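Local structure of APC3568 protein (Geobacillus stearothermophilus, 1RFZ) at residues I8-E13 with S59-Q64; K29-V34 with L45-C50; S88-D93 with C141-D146. The protein is of unconfirmed function, but belongs to the phosphatidylglycerophosphatase A (PgpA) family and may share that phosphatase activity. All coordinates share one frame; numbering follows the deposited sequence.

Contact 1 of 3, residues I8-E13 with S59-Q64; sequences IMNNLE and SKREVQ. With SO4 (sulfate ion), chain F.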
ATOM      1  N   ILE A   8      -0.276  27.330  -4.764  1.00 57.39           N
ATOM      2  CA  ILE A   8      -1.356  26.554  -4.175  1.00 57.57           C
ATOM      3  C   ILE A   8      -0.861  25.334  -3.398  1.00 57.37           C
ATOM      4  O   ILE A   8      -1.263  25.114  -2.257  1.00 61.36           O
ATOM      5  CB  ILE A   8      -2.347  26.078  -5.256  1.00 57.80           C
ATOM      6  CG1 ILE A   8      -2.927  27.294  -5.992  1.00 58.48           C
ATOM      7  CG2 ILE A   8      -3.455  25.263  -4.616  1.00 55.09           C
ATOM      8  CD1 ILE A   8      -3.985  26.956  -7.028  1.00 58.67           C
HETATM    9  N   MSE A   9       0.017  24.545  -4.008  1.00 57.73           N
HETATM   10  CA  MSE A   9       0.531  23.342  -3.364  1.00 59.41           C
HETATM   11  C   MSE A   9       1.466  23.566  -2.188  1.00 56.88           C
HETATM   12  O   MSE A   9       1.676  22.658  -1.395  1.00 59.15           O
HETATM   13  CB  MSE A   9       1.203  22.424  -4.391  1.00 64.72           C
HETATM   14  CG  MSE A   9       0.218  21.727  -5.341  1.00 70.23           C
HETATM   15 SE   MSE A   9      -1.332  20.915  -4.456  1.00 80.80          SE
HETATM   16  CE  MSE A   9      -2.660  22.223  -4.895  1.00 82.48           C
ATOM     17  N   ASN A  10       2.016  24.771  -2.064  1.00 55.09           N
ATOM     18  CA  ASN A  10       2.909  25.084  -0.956  1.00 51.38           C
ATOM     19  C   ASN A  10       2.201  25.851   0.147  1.00 50.76           C
ATOM     20  O   ASN A  10       2.848  26.326   1.085  1.00 49.08           O
ATOM     21  CB  ASN A  10       4.091  25.912  -1.432  1.00 51.04           C
ATOM     22  CG  ASN A  10       4.925  25.195  -2.462  1.00 52.65           C
ATOM     23  OD1 ASN A  10       4.806  23.982  -2.652  1.00 54.22           O
ATOM     24  ND2 ASN A  10       5.791  25.943  -3.136  1.00 56.73           N
ATOM     25  N   ASN A  11       0.878  25.980   0.050  1.00 49.30           N
ATOM     26  CA  ASN A  11       0.150  26.713   1.073  1.00 49.01           C
ATOM     27  C   ASN A  11      -1.088  26.039   1.627  1.00 48.97           C
ATOM     28  O   ASN A  11      -2.099  26.697   1.916  1.00 48.82           O
ATOM     29  CB  ASN A  11      -0.161  28.099   0.552  1.00 49.98           C
ATOM     30  CG  ASN A  11       1.098  28.904   0.349  1.00 51.13           C
ATOM     31  OD1 ASN A  11       1.763  29.289   1.314  1.00 47.67           O
ATOM     32  ND2 ASN A  11       1.459  29.134  -0.909  1.00 51.83           N
ATOM     33  N   LEU A  12      -0.960  24.725   1.828  1.00 48.66           N
ATOM     34  CA  LEU A  12      -2.032  23.896   2.341  1.00 48.66           C
ATOM     35  C   LEU A  12      -1.974  23.638   3.837  1.00 48.96           C
ATOM     36  O   LEU A  12      -3.003  23.359   4.444  1.00 50.35           O
ATOM     37  CB  LEU A  12      -2.043  22.552   1.615  1.00 51.15           C
ATOM     38  CG  LEU A  12      -2.029  22.554   0.082  1.00 51.70           C
ATOM     39  CD1 LEU A  12      -2.202  21.121  -0.373  1.00 51.10           C
ATOM     40  CD2 LEU A  12      -3.134  23.442  -0.499  1.00 49.80           C
ATOM     41  N   GLU A  13      -0.790  23.731   4.440  1.00 50.05           N
ATOM     42  CA  GLU A  13      -0.669  23.455   5.869  1.00 51.54           C
ATOM     43  C   GLU A  13      -1.574  24.283   6.769  1.00 53.58           C
ATOM     44  O   GLU A  13      -2.303  23.726   7.589  1.00 53.21           O
ATOM     45  CB  GLU A  13       0.767  23.605   6.345  1.00 53.33           C
ATOM     46  CG  GLU A  13       1.005  22.836   7.634  1.00 57.14           C
ATOM     47  CD  GLU A  13       2.384  23.047   8.217  1.00 59.49           C
ATOM     48  OE1 GLU A  13       3.352  23.152   7.428  1.00 61.43           O
ATOM     49  OE2 GLU A  13       2.493  23.093   9.466  1.00 61.37           O
ATOM     50  N   SER A  59       2.943  18.876   8.448  1.00 50.37           N
ATOM     51  CA  SER A  59       3.695  19.739   7.524  1.00 51.89           C
ATOM     52  C   SER A  59       3.878  19.134   6.121  1.00 53.14           C
ATOM     53  O   SER A  59       4.398  19.790   5.220  1.00 51.82           O
ATOM     54  CB  SER A  59       5.075  20.017   8.099  1.00 52.12           C
ATOM     55  OG  SER A  59       5.796  18.805   8.226  1.00 51.79           O
ATOM     56  N   LYS A  60       3.468  17.877   5.961  1.00 56.48           N
ATOM     57  CA  LYS A  60       3.580  17.134   4.707  1.00 59.37           C
ATOM     58  C   LYS A  60       2.393  17.297   3.750  1.00 58.56           C
ATOM     59  O   LYS A  60       1.254  17.081   4.138  1.00 60.59           O
ATOM     60  CB  LYS A  60       3.737  15.635   5.007  1.00 63.55           C
ATOM     61  CG  LYS A  60       5.156  15.123   5.149  1.00 64.52           C
ATOM     62  CD  LYS A  60       5.680  15.269   6.546  1.00 70.41           C
ATOM     63  CE  LYS A  60       7.045  14.616   6.654  1.00 76.61           C
ATOM     64  NZ  LYS A  60       8.017  15.170   5.666  1.00 79.14           N
ATOM     65  N   ARG A  61       2.671  17.639   2.496  1.00 59.16           N
ATOM     66  CA  ARG A  61       1.624  17.807   1.489  1.00 63.82           C
ATOM     67  C   ARG A  61       0.751  16.554   1.378  1.00 60.10           C
ATOM     68  O   ARG A  61      -0.484  16.632   1.401  1.00 62.47           O
ATOM     69  CB  ARG A  61       2.234  18.093   0.114  1.00 72.22           C
ATOM     70  CG  ARG A  61       3.020  19.382   0.025  1.00 82.64           C
ATOM     71  CD  ARG A  61       3.823  19.442  -1.266  1.00 94.50           C
ATOM     72  NE  ARG A  61       4.696  20.610  -1.308  1.00104.57           N
ATOM     73  CZ  ARG A  61       5.703  20.759  -2.163  1.00110.03           C
ATOM     74  NH1 ARG A  61       5.963  19.811  -3.050  1.00112.97           N
ATOM     75  NH2 ARG A  61       6.454  21.852  -2.128  1.00112.79           N
ATOM     76  N   GLU A  62       1.391  15.399   1.248  1.00 57.08           N
ATOM     77  CA  GLU A  62       0.644  14.160   1.116  1.00 54.10           C
ATOM     78  C   GLU A  62      -0.434  14.059   2.190  1.00 50.05           C
ATOM     79  O   GLU A  62      -1.532  13.602   1.917  1.00 50.33           O
ATOM     80  CB  GLU A  62       1.579  12.945   1.187  1.00 55.88           C
ATOM     81  CG  GLU A  62       0.820  11.628   1.151  1.00 62.61           C
ATOM     82  CD  GLU A  62       1.297  10.648   0.069  1.00 68.01           C
ATOM     83  OE1 GLU A  62       1.449  11.065  -1.103  1.00 68.95           O
ATOM     84  OE2 GLU A  62       1.495   9.446   0.393  1.00 71.95           O
ATOM     85  N   VAL A  63      -0.115  14.515   3.397  1.00 46.23           N
ATOM     86  CA  VAL A  63      -1.020  14.470   4.533  1.00 41.70           C
ATOM     87  C   VAL A  63      -2.059  15.572   4.468  1.00 45.98           C
ATOM     88  O   VAL A  63      -3.183  15.403   4.932  1.00 46.33           O
ATOM     89  CB  VAL A  63      -0.254  14.637   5.844  1.00 37.90           C
ATOM     90  CG1 VAL A  63      -1.215  14.587   7.034  1.00 35.73           C
ATOM     91  CG2 VAL A  63       0.807  13.568   5.960  1.00 37.76           C
ATOM     92  N   GLN A  64      -1.667  16.726   3.943  1.00 48.96           N
ATOM     93  CA  GLN A  64      -2.590  17.838   3.818  1.00 49.65           C
ATOM     94  C   GLN A  64      -3.591  17.351   2.799  1.00 49.23           C
ATOM     95  O   GLN A  64      -4.794  17.334   3.043  1.00 47.79           O
ATOM     96  CB  GLN A  64      -1.878  19.083   3.269  1.00 51.93           C
ATOM     97  CG  GLN A  64      -1.230  20.003   4.297  1.00 52.69           C
ATOM     98  CD  GLN A  64       0.221  20.340   3.952  1.00 53.72           C
ATOM     99  OE1 GLN A  64       0.575  20.498   2.776  1.00 49.83           O
ATOM    100  NE2 GLN A  64       1.063  20.459   4.983  1.00 51.74           N
TER
HETATM  101  S   SO4 F 405       6.682  17.267   1.236  1.00 81.07           S
HETATM  102  O1  SO4 F 405       7.157  18.132   2.376  1.00 75.78           O
HETATM  103  O2  SO4 F 405       5.221  16.993   1.417  1.00 76.46           O
HETATM  104  O3  SO4 F 405       7.430  15.964   1.238  1.00 78.48           O
HETATM  105  O4  SO4 F 405       6.916  17.950  -0.088  1.00 74.76           O
HETATM  106  O   HOH W   1       1.118  23.225   1.358  1.00 52.14           O

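Contact 2 of 3, residues K29-V34 with L45-C50; sequences KIAELV and LTMEEC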
ATOM      1  N   LYS A  29      -4.567  17.162  21.044  1.00 72.37           N
ATOM      2  CA  LYS A  29      -5.325  15.963  21.378  1.00 68.67           C
ATOM      3  C   LYS A  29      -4.831  14.784  20.534  1.00 65.44           C
ATOM      4  O   LYS A  29      -4.969  13.614  20.926  1.00 61.63           O
ATOM      5  CB  LYS A  29      -6.827  16.209  21.194  1.00 70.15           C
ATOM      6  CG  LYS A  29      -7.407  17.097  22.303  1.00 71.65           C
ATOM      7  CD  LYS A  29      -8.909  17.321  22.181  1.00 73.97           C
ATOM      8  CE  LYS A  29      -9.263  18.205  20.998  1.00 76.93           C
ATOM      9  NZ  LYS A  29     -10.713  18.568  21.022  1.00 79.47           N
ATOM     10  N   ILE A  30      -4.238  15.107  19.381  1.00 60.25           N
ATOM     11  CA  ILE A  30      -3.653  14.114  18.491  1.00 54.32           C
ATOM     12  C   ILE A  30      -2.366  13.679  19.187  1.00 56.35           C
ATOM     13  O   ILE A  30      -2.085  12.484  19.322  1.00 54.70           O
ATOM     14  CB  ILE A  30      -3.286  14.717  17.140  1.00 47.82           C
ATOM     15  CG1 ILE A  30      -4.524  15.307  16.474  1.00 44.51           C
ATOM     16  CG2 ILE A  30      -2.694  13.631  16.238  1.00 49.74           C
ATOM     17  CD1 ILE A  30      -4.272  15.719  15.022  1.00 39.34           C
ATOM     18  N   ALA A  31      -1.587  14.664  19.627  1.00 59.55           N
ATOM     19  CA  ALA A  31      -0.345  14.390  20.333  1.00 64.75           C
ATOM     20  C   ALA A  31      -0.711  13.621  21.595  1.00 67.53           C
ATOM     21  O   ALA A  31       0.101  12.870  22.143  1.00 70.15           O
ATOM     22  CB  ALA A  31       0.372  15.699  20.694  1.00 62.86           C
ATOM     23  N   GLU A  32      -1.941  13.806  22.062  1.00 70.71           N
ATOM     24  CA  GLU A  32      -2.376  13.094  23.250  1.00 75.49           C
ATOM     25  C   GLU A  32      -2.429  11.612  22.893  1.00 72.85           C
ATOM     26  O   GLU A  32      -2.121  10.752  23.714  1.00 74.53           O
ATOM     27  CB  GLU A  32      -3.739  13.617  23.720  1.00 83.55           C
ATOM     28  CG  GLU A  32      -3.653  15.019  24.323  1.00 97.59           C
ATOM     29  CD  GLU A  32      -4.963  15.508  24.915  1.00107.17           C
ATOM     30  OE1 GLU A  32      -5.484  14.852  25.843  1.00114.32           O
ATOM     31  OE2 GLU A  32      -5.471  16.555  24.458  1.00114.50           O
ATOM     32  N   LEU A  33      -2.791  11.330  21.644  1.00 69.02           N
ATOM     33  CA  LEU A  33      -2.864   9.966  21.143  1.00 62.15           C
ATOM     34  C   LEU A  33      -1.460   9.393  20.995  1.00 61.39           C
ATOM     35  O   LEU A  33      -1.254   8.193  21.166  1.00 60.68           O
ATOM     36  CB  LEU A  33      -3.556   9.948  19.788  1.00 58.29           C
ATOM     37  CG  LEU A  33      -5.025  10.362  19.767  1.00 55.80           C
ATOM     38  CD1 LEU A  33      -5.543  10.377  18.333  1.00 53.49           C
ATOM     39  CD2 LEU A  33      -5.825   9.393  20.619  1.00 53.26           C
ATOM     40  N   VAL A  34      -0.499  10.255  20.669  1.00 59.92           N
ATOM     41  CA  VAL A  34       0.882   9.829  20.508  1.00 58.43           C
ATOM     42  C   VAL A  34       1.500   9.408  21.841  1.00 62.03           C
ATOM     43  O   VAL A  34       2.281   8.451  21.892  1.00 62.04           O
ATOM     44  CB  VAL A  34       1.757  10.936  19.874  1.00 54.55           C
ATOM     45  CG1 VAL A  34       3.143  10.385  19.551  1.00 52.71           C
ATOM     46  CG2 VAL A  34       1.117  11.448  18.612  1.00 51.09           C
ATOM     47  N   LEU A  45       9.307  10.342  27.863  1.00 82.83           N
ATOM     48  CA  LEU A  45       8.567  10.997  26.779  1.00 76.66           C
ATOM     49  C   LEU A  45       7.812  12.226  27.240  1.00 77.02           C
ATOM     50  O   LEU A  45       7.084  12.175  28.232  1.00 73.09           O
ATOM     51  CB  LEU A  45       7.562  10.035  26.139  1.00 69.26           C
ATOM     52  CG  LEU A  45       6.633  10.616  25.054  1.00 65.57           C
ATOM     53  CD1 LEU A  45       7.436  10.928  23.801  1.00 63.60           C
ATOM     54  CD2 LEU A  45       5.510   9.637  24.735  1.00 60.67           C
ATOM     55  N   THR A  46       7.978  13.315  26.494  1.00 77.36           N
ATOM     56  CA  THR A  46       7.320  14.585  26.794  1.00 77.74           C
ATOM     57  C   THR A  46       6.185  14.883  25.817  1.00 78.16           C
ATOM     58  O   THR A  46       6.271  14.580  24.629  1.00 80.11           O
ATOM     59  CB  THR A  46       8.314  15.774  26.732  1.00 78.04           C
ATOM     60  OG1 THR A  46       7.932  16.661  25.671  1.00 76.42           O
ATOM     61  CG2 THR A  46       9.745  15.279  26.483  1.00 79.22           C
HETATM   62  N   MSE A  47       5.122  15.487  26.335  1.00 80.17           N
HETATM   63  CA  MSE A  47       3.964  15.854  25.533  1.00 80.75           C
HETATM   64  C   MSE A  47       4.378  16.769  24.372  1.00 78.26           C
HETATM   65  O   MSE A  47       3.852  16.667  23.259  1.00 80.19           O
HETATM   66  CB  MSE A  47       2.949  16.560  26.428  1.00 84.67           C
HETATM   67  CG  MSE A  47       1.632  16.855  25.756  1.00 91.20           C
HETATM   68 SE   MSE A  47       0.756  15.268  25.083  1.00100.41          SE
HETATM   69  CE  MSE A  47      -0.472  16.135  23.866  1.00103.12           C
ATOM     70  N   GLU A  48       5.322  17.665  24.652  1.00 77.67           N
ATOM     71  CA  GLU A  48       5.844  18.616  23.666  1.00 78.45           C
ATOM     72  C   GLU A  48       6.573  17.814  22.598  1.00 76.29           C
ATOM     73  O   GLU A  48       6.552  18.153  21.410  1.00 76.87           O
ATOM     74  CB  GLU A  48       6.833  19.595  24.335  1.00 82.74           C
ATOM     75  CG  GLU A  48       6.224  20.606  25.335  1.00 88.44           C
ATOM     76  CD  GLU A  48       5.704  19.978  26.633  1.00 92.77           C
ATOM     77  OE1 GLU A  48       6.502  19.374  27.386  1.00 98.03           O
ATOM     78  OE2 GLU A  48       4.491  20.097  26.905  1.00 96.55           O
ATOM     79  N   GLU A  49       7.218  16.742  23.059  1.00 75.29           N
ATOM     80  CA  GLU A  49       7.980  15.817  22.221  1.00 74.84           C
ATOM     81  C   GLU A  49       7.062  15.291  21.116  1.00 69.97           C
ATOM     82  O   GLU A  49       7.424  15.263  19.939  1.00 69.42           O
ATOM     83  CB  GLU A  49       8.469  14.649  23.088  1.00 80.64           C
ATOM     84  CG  GLU A  49       9.574  13.821  22.489  1.00 89.98           C
ATOM     85  CD  GLU A  49      10.876  14.581  22.442  1.00 97.16           C
ATOM     86  OE1 GLU A  49      11.340  15.009  23.522  1.00102.39           O
ATOM     87  OE2 GLU A  49      11.430  14.753  21.331  1.00103.78           O
ATOM     88  N   CYS A  50       5.870  14.873  21.527  1.00 65.63           N
ATOM     89  CA  CYS A  50       4.858  14.348  20.627  1.00 62.78           C
ATOM     90  C   CYS A  50       4.361  15.433  19.680  1.00 61.87           C
ATOM     91  O   CYS A  50       4.381  15.261  18.458  1.00 60.47           O
ATOM     92  CB  CYS A  50       3.682  13.794  21.437  1.00 62.00           C
ATOM     93  SG  CYS A  50       4.155  12.524  22.638  1.00 59.69           S
TER

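Contact 3 of 3, residues S88-D93 with C141-D146; sequences SIIRRD and CNTFLD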
ATOM      1  N   SER A  88     -25.531   8.644   1.487  1.00 81.98           N
ATOM      2  CA  SER A  88     -25.964   7.772   2.566  1.00 83.87           C
ATOM      3  C   SER A  88     -24.873   6.823   3.079  1.00 85.45           C
ATOM      4  O   SER A  88     -24.687   6.684   4.294  1.00 84.18           O
ATOM      5  CB  SER A  88     -27.173   6.982   2.093  1.00 83.24           C
ATOM      6  OG  SER A  88     -26.902   6.417   0.821  1.00 82.88           O
ATOM      7  N   ILE A  89     -24.158   6.176   2.160  1.00 85.80           N
ATOM      8  CA  ILE A  89     -23.080   5.247   2.526  1.00 87.14           C
ATOM      9  C   ILE A  89     -22.062   5.937   3.446  1.00 87.18           C
ATOM     10  O   ILE A  89     -21.741   5.447   4.539  1.00 84.11           O
ATOM     11  CB  ILE A  89     -22.323   4.734   1.261  1.00 86.55           C
ATOM     12  CG1 ILE A  89     -23.275   3.966   0.341  1.00 87.27           C
ATOM     13  CG2 ILE A  89     -21.159   3.836   1.674  1.00 89.97           C
ATOM     14  CD1 ILE A  89     -22.630   3.472  -0.943  1.00 84.10           C
ATOM     15  N   ILE A  90     -21.561   7.079   2.976  1.00 87.67           N
ATOM     16  CA  ILE A  90     -20.588   7.871   3.712  1.00 85.07           C
ATOM     17  C   ILE A  90     -21.200   8.460   4.970  1.00 85.66           C
ATOM     18  O   ILE A  90     -20.570   8.451   6.027  1.00 85.30           O
ATOM     19  CB  ILE A  90     -20.031   9.026   2.847  1.00 82.06           C
ATOM     20  CG1 ILE A  90     -19.309   8.450   1.630  1.00 81.70           C
ATOM     21  CG2 ILE A  90     -19.090   9.902   3.681  1.00 81.65           C
ATOM     22  CD1 ILE A  90     -18.658   9.490   0.760  1.00 79.80           C
ATOM     23  N   ARG A  91     -22.424   8.975   4.865  1.00 87.77           N
ATOM     24  CA  ARG A  91     -23.046   9.556   6.038  1.00 92.38           C
ATOM     25  C   ARG A  91     -23.250   8.506   7.121  1.00 95.44           C
ATOM     26  O   ARG A  91     -23.034   8.775   8.309  1.00 98.04           O
ATOM     27  CB  ARG A  91     -24.374  10.216   5.701  1.00 92.25           C
ATOM     28  CG  ARG A  91     -24.838  11.078   6.852  1.00 90.95           C
ATOM     29  CD  ARG A  91     -25.773  12.176   6.417  1.00 92.93           C
ATOM     30  NE  ARG A  91     -25.998  13.114   7.511  1.00 95.51           N
ATOM     31  CZ  ARG A  91     -26.820  14.156   7.449  1.00 97.53           C
ATOM     32  NH1 ARG A  91     -27.500  14.398   6.333  1.00 99.11           N
ATOM     33  NH2 ARG A  91     -26.969  14.949   8.504  1.00 98.16           N
ATOM     34  N   ARG A  92     -23.641   7.304   6.705  1.00 98.60           N
ATOM     35  CA  ARG A  92     -23.868   6.207   7.640  1.00102.05           C
ATOM     36  C   ARG A  92     -22.571   5.677   8.248  1.00 98.32           C
ATOM     37  O   ARG A  92     -22.564   5.218   9.394  1.00 98.60           O
ATOM     38  CB  ARG A  92     -24.609   5.059   6.946  1.00109.41           C
ATOM     39  CG  ARG A  92     -25.973   5.440   6.392  1.00121.49           C
ATOM     40  CD  ARG A  92     -26.887   5.996   7.470  1.00133.65           C
ATOM     41  NE  ARG A  92     -28.105   6.565   6.902  1.00143.43           N
ATOM     42  CZ  ARG A  92     -29.084   7.104   7.622  1.00147.56           C
ATOM     43  NH1 ARG A  92     -28.989   7.147   8.944  1.00149.30           N
ATOM     44  NH2 ARG A  92     -30.155   7.606   7.020  1.00149.07           N
ATOM     45  N   ASP A  93     -21.477   5.738   7.491  1.00 93.14           N
ATOM     46  CA  ASP A  93     -20.192   5.247   7.983  1.00 89.69           C
ATOM     47  C   ASP A  93     -20.329   3.746   8.212  1.00 90.85           C
ATOM     48  O   ASP A  93     -20.223   3.251   9.346  1.00 90.27           O
ATOM     49  CB  ASP A  93     -19.813   5.965   9.296  1.00 84.87           C
ATOM     50  CG  ASP A  93     -18.463   5.508   9.870  1.00 78.83           C
ATOM     51  OD1 ASP A  93     -17.479   5.433   9.097  1.00 71.52           O
ATOM     52  OD2 ASP A  93     -18.388   5.243  11.100  1.00 71.81           O
ATOM     53  N   CYS A 141     -20.790  14.337  11.306  1.00 82.78           N
ATOM     54  CA  CYS A 141     -20.288  13.211  10.509  1.00 81.27           C
ATOM     55  C   CYS A 141     -18.758  13.219  10.459  1.00 81.07           C
ATOM     56  O   CYS A 141     -18.151  14.129   9.883  1.00 79.61           O
ATOM     57  CB  CYS A 141     -20.833  13.288   9.083  1.00 80.22           C
ATOM     58  SG  CYS A 141     -20.116  12.064   7.970  1.00 77.42           S
ATOM     59  N   ASN A 142     -18.143  12.196  11.050  1.00 80.41           N
ATOM     60  CA  ASN A 142     -16.690  12.088  11.104  1.00 79.84           C
ATOM     61  C   ASN A 142     -16.151  10.815  10.453  1.00 79.79           C
ATOM     62  O   ASN A 142     -15.147  10.259  10.895  1.00 81.60           O
ATOM     63  CB  ASN A 142     -16.228  12.163  12.559  1.00 80.17           C
ATOM     64  CG  ASN A 142     -16.631  13.465  13.230  1.00 79.76           C
ATOM     65  OD1 ASN A 142     -16.327  14.548  12.734  1.00 79.49           O
ATOM     66  ND2 ASN A 142     -17.312  13.364  14.368  1.00 80.26           N
ATOM     67  N   THR A 143     -16.817  10.368   9.394  1.00 79.45           N
ATOM     68  CA  THR A 143     -16.415   9.166   8.674  1.00 78.73           C
ATOM     69  C   THR A 143     -14.912   9.099   8.388  1.00 76.09           C
ATOM     70  O   THR A 143     -14.236   8.139   8.768  1.00 76.94           O
ATOM     71  CB  THR A 143     -17.179   9.052   7.336  1.00 81.04           C
ATOM     72  OG1 THR A 143     -18.544   8.711   7.601  1.00 83.71           O
ATOM     73  CG2 THR A 143     -16.550   7.991   6.437  1.00 82.79           C
ATOM     74  N   PHE A 144     -14.392  10.115   7.713  1.00 71.71           N
ATOM     75  CA  PHE A 144     -12.982  10.142   7.381  1.00 65.40           C
ATOM     76  C   PHE A 144     -12.078  10.625   8.494  1.00 65.97           C
ATOM     77  O   PHE A 144     -11.069   9.985   8.805  1.00 66.10           O
ATOM     78  CB  PHE A 144     -12.745  11.033   6.179  1.00 57.83           C
ATOM     79  CG  PHE A 144     -13.303  10.497   4.914  1.00 52.17           C
ATOM     80  CD1 PHE A 144     -14.636  10.714   4.582  1.00 49.64           C
ATOM     81  CD2 PHE A 144     -12.477   9.828   4.014  1.00 49.50           C
ATOM     82  CE1 PHE A 144     -15.146  10.276   3.346  1.00 49.19           C
ATOM     83  CE2 PHE A 144     -12.964   9.384   2.781  1.00 48.64           C
ATOM     84  CZ  PHE A 144     -14.304   9.608   2.438  1.00 48.22           C
ATOM     85  N   LEU A 145     -12.442  11.758   9.088  1.00 66.20           N
ATOM     86  CA  LEU A 145     -11.624  12.362  10.123  1.00 68.70           C
ATOM     87  C   LEU A 145     -11.139  11.504  11.288  1.00 72.49           C
ATOM     88  O   LEU A 145      -9.966  11.596  11.658  1.00 70.66           O
ATOM     89  CB  LEU A 145     -12.295  13.618  10.690  1.00 65.92           C
ATOM     90  CG  LEU A 145     -11.300  14.364  11.602  1.00 65.80           C
ATOM     91  CD1 LEU A 145     -10.095  14.811  10.764  1.00 61.76           C
ATOM     92  CD2 LEU A 145     -11.959  15.557  12.290  1.00 62.53           C
ATOM     93  N   ASP A 146     -11.996  10.680  11.883  1.00 75.83           N
ATOM     94  CA  ASP A 146     -11.526   9.889  13.018  1.00 75.61           C
ATOM     95  C   ASP A 146     -10.549   8.795  12.596  1.00 71.83           C
ATOM     96  O   ASP A 146      -9.911   8.159  13.433  1.00 72.82           O
ATOM     97  CB  ASP A 146     -12.703   9.312  13.815  1.00 79.05           C
ATOM     98  CG  ASP A 146     -13.290   8.074  13.192  1.00 84.10           C
ATOM     99  OD1 ASP A 146     -13.686   8.131  12.003  1.00 88.02           O
ATOM    100  OD2 ASP A 146     -13.359   7.046  13.908  1.00 87.35           O
TER

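Contact 1 of 3, residues I8-E13 with S59-Q64
The side chains of R61 and N10 lie side by side and point the same way, their guanidinium and amide planes 16° apart. N10 OD1 comes within 2.7 Å of R61 NH2, but the angle is poor for a hydrogen bond. The R61 chain reaches this spot by running extended from CG to NE, passing M9 O, which approaches the guanidinium obliquely. Sulfate O4 sits over one guanidinium face, 3.3 Å above the plane and offset toward the rim, while R61 N donates to sulfate O2 at 2.8 Å. Because R61 is the first residue of helix 61-76, the ion, probably from the crystallisation liquor, binds at a helix N-terminus, where the dipole would favour an anion. Replacing R61 by an alanine removes the guanidinium, which is likely to leave N10 OD1 and sulfate O4 without that neighbour and open a gap beside M9.

The contact sets the turn between helices 2-9 and 13-22 against the start of helix 61-76. A second patch joins L12 and E13 to Q64, whose chain bends at chi2 (130°). Q64 OE1 packs 3.5 Å from L12 CB, and Q64 NE2 lies 3.4 Å from E13 CB while donating to I58 O. One water ties the two segments together: it donates to M9 O and to Q64 OE1, and accepts from L12 N at 2.6 Å. E13 OE1 rests 3.4 Å from S59 CA; the other carboxylate oxygen, OE2, forms a salt bridge with R17. I89 of a second subunit packs on M9, and P85 of that subunit on L12.

Contact 2 of 3, residues K29-V34 with L45-C50
L45 opens the second segment with a marginal touch on the first: its CD2 lies 4.5 Å from V34 O, just ahead of helix 47-58. T46 then takes the N-cap position of that helix. Its OG1 accepts from E49 N at 2.7 Å, with an N-H...O angle of 149°, a side-chain capping bond to a backbone amide of the first turn.

M47, a selenomethionine, carries much of the crossing. With CG anti to the backbone N (chi1 -173°) and the chain bent at chi2 (58°), its methyl end extends over helix 27-38. CE is placed 3.3 Å from A31 CB and 3.4 Å from E32 CG, so the methyl sits at the junction of these two residues, also close to the E32 backbone N. SE follows behind it, nearest to the carbonyl of A31.

One turn on, C50 faces the same helix directly, and the nearest backbones across the contact are those of A31 and C50, with CA atoms 5.2 Å apart. C50 CB packs against A31 CB at 3.9 Å and against V34 CB at 3.8 Å, and SG lies alongside V34 CG1. The small side chains of A31 and C50 are consistent with so close an approach of the two backbones; this is apolar helix-helix packing between two helices consecutive in the chain, ten residues separating the segments.

Farther along helix 47-58, I51 and V54 extend the packing on A31, and V54 also meets I30 and V34. On other sides of helix 27-38, L33 contacts V149 and A153 of helix 145-163 and L130 of helix 129-134.

Contact 3 of 3, residues S88-D93 with C141-D146
The F144 ring meets I90 obliquely: I90 CG2 stands 4.0 Å from F144 CE1, and the two side chains cross at a slant. L73 of helix 61-76 and L103 of helix 99-109 also contact the phenylalanine, placing it between helices of the all-helical core.

Next to this apolar touch, T143 OG1 donates a hydrogen bond to I90 O at 2.6 Å. The C=O...O angle is 158° and the donor is tilted 15° from the carbonyl plane, so the hydroxyl comes in nearly end-on to the carbonyl oxygen, slightly out of its plane. The threonine hydroxyl lies anti to its own carbonyl carbon (chi1 -72°), which aims it at the end of helix 86-92. D93, the first residue to leave that helix, has positive phi; its side chain slides past T143 in the opposite direction, with CB 3.5 Å from OG1. C141 SG flanks the same carbonyl at a looser 4.1 Å.

Since I90 O lies in the last turn of helix 86-92, where its D93 N bond is weak, the buried hydroxyl gives it a further donor and probably fixes the end of that helix against T143, in the segment leading into helix 145-163.

Overall arrangement
The three contacts lie well apart in an all-helical chain, with centres about 22 Å (contacts 1 and 2), 23 Å (1 and 3) and 26 Å (2 and 3) from one another. None touches another; the nearest atoms of contacts 2 and 3 are about 7 Å apart, and these two lie on opposite sides of the chain's centre. Along the sequence contact 2 is nested within the loop closed by contact 1, whereas contact 3 follows both. Helix 145-163 connects the last two: its N-terminal part lies in contact 3 and it packs on helix 27-38. Of the three contacts described, contact 1 is the one that holds a sulfate, but no active site has been established here.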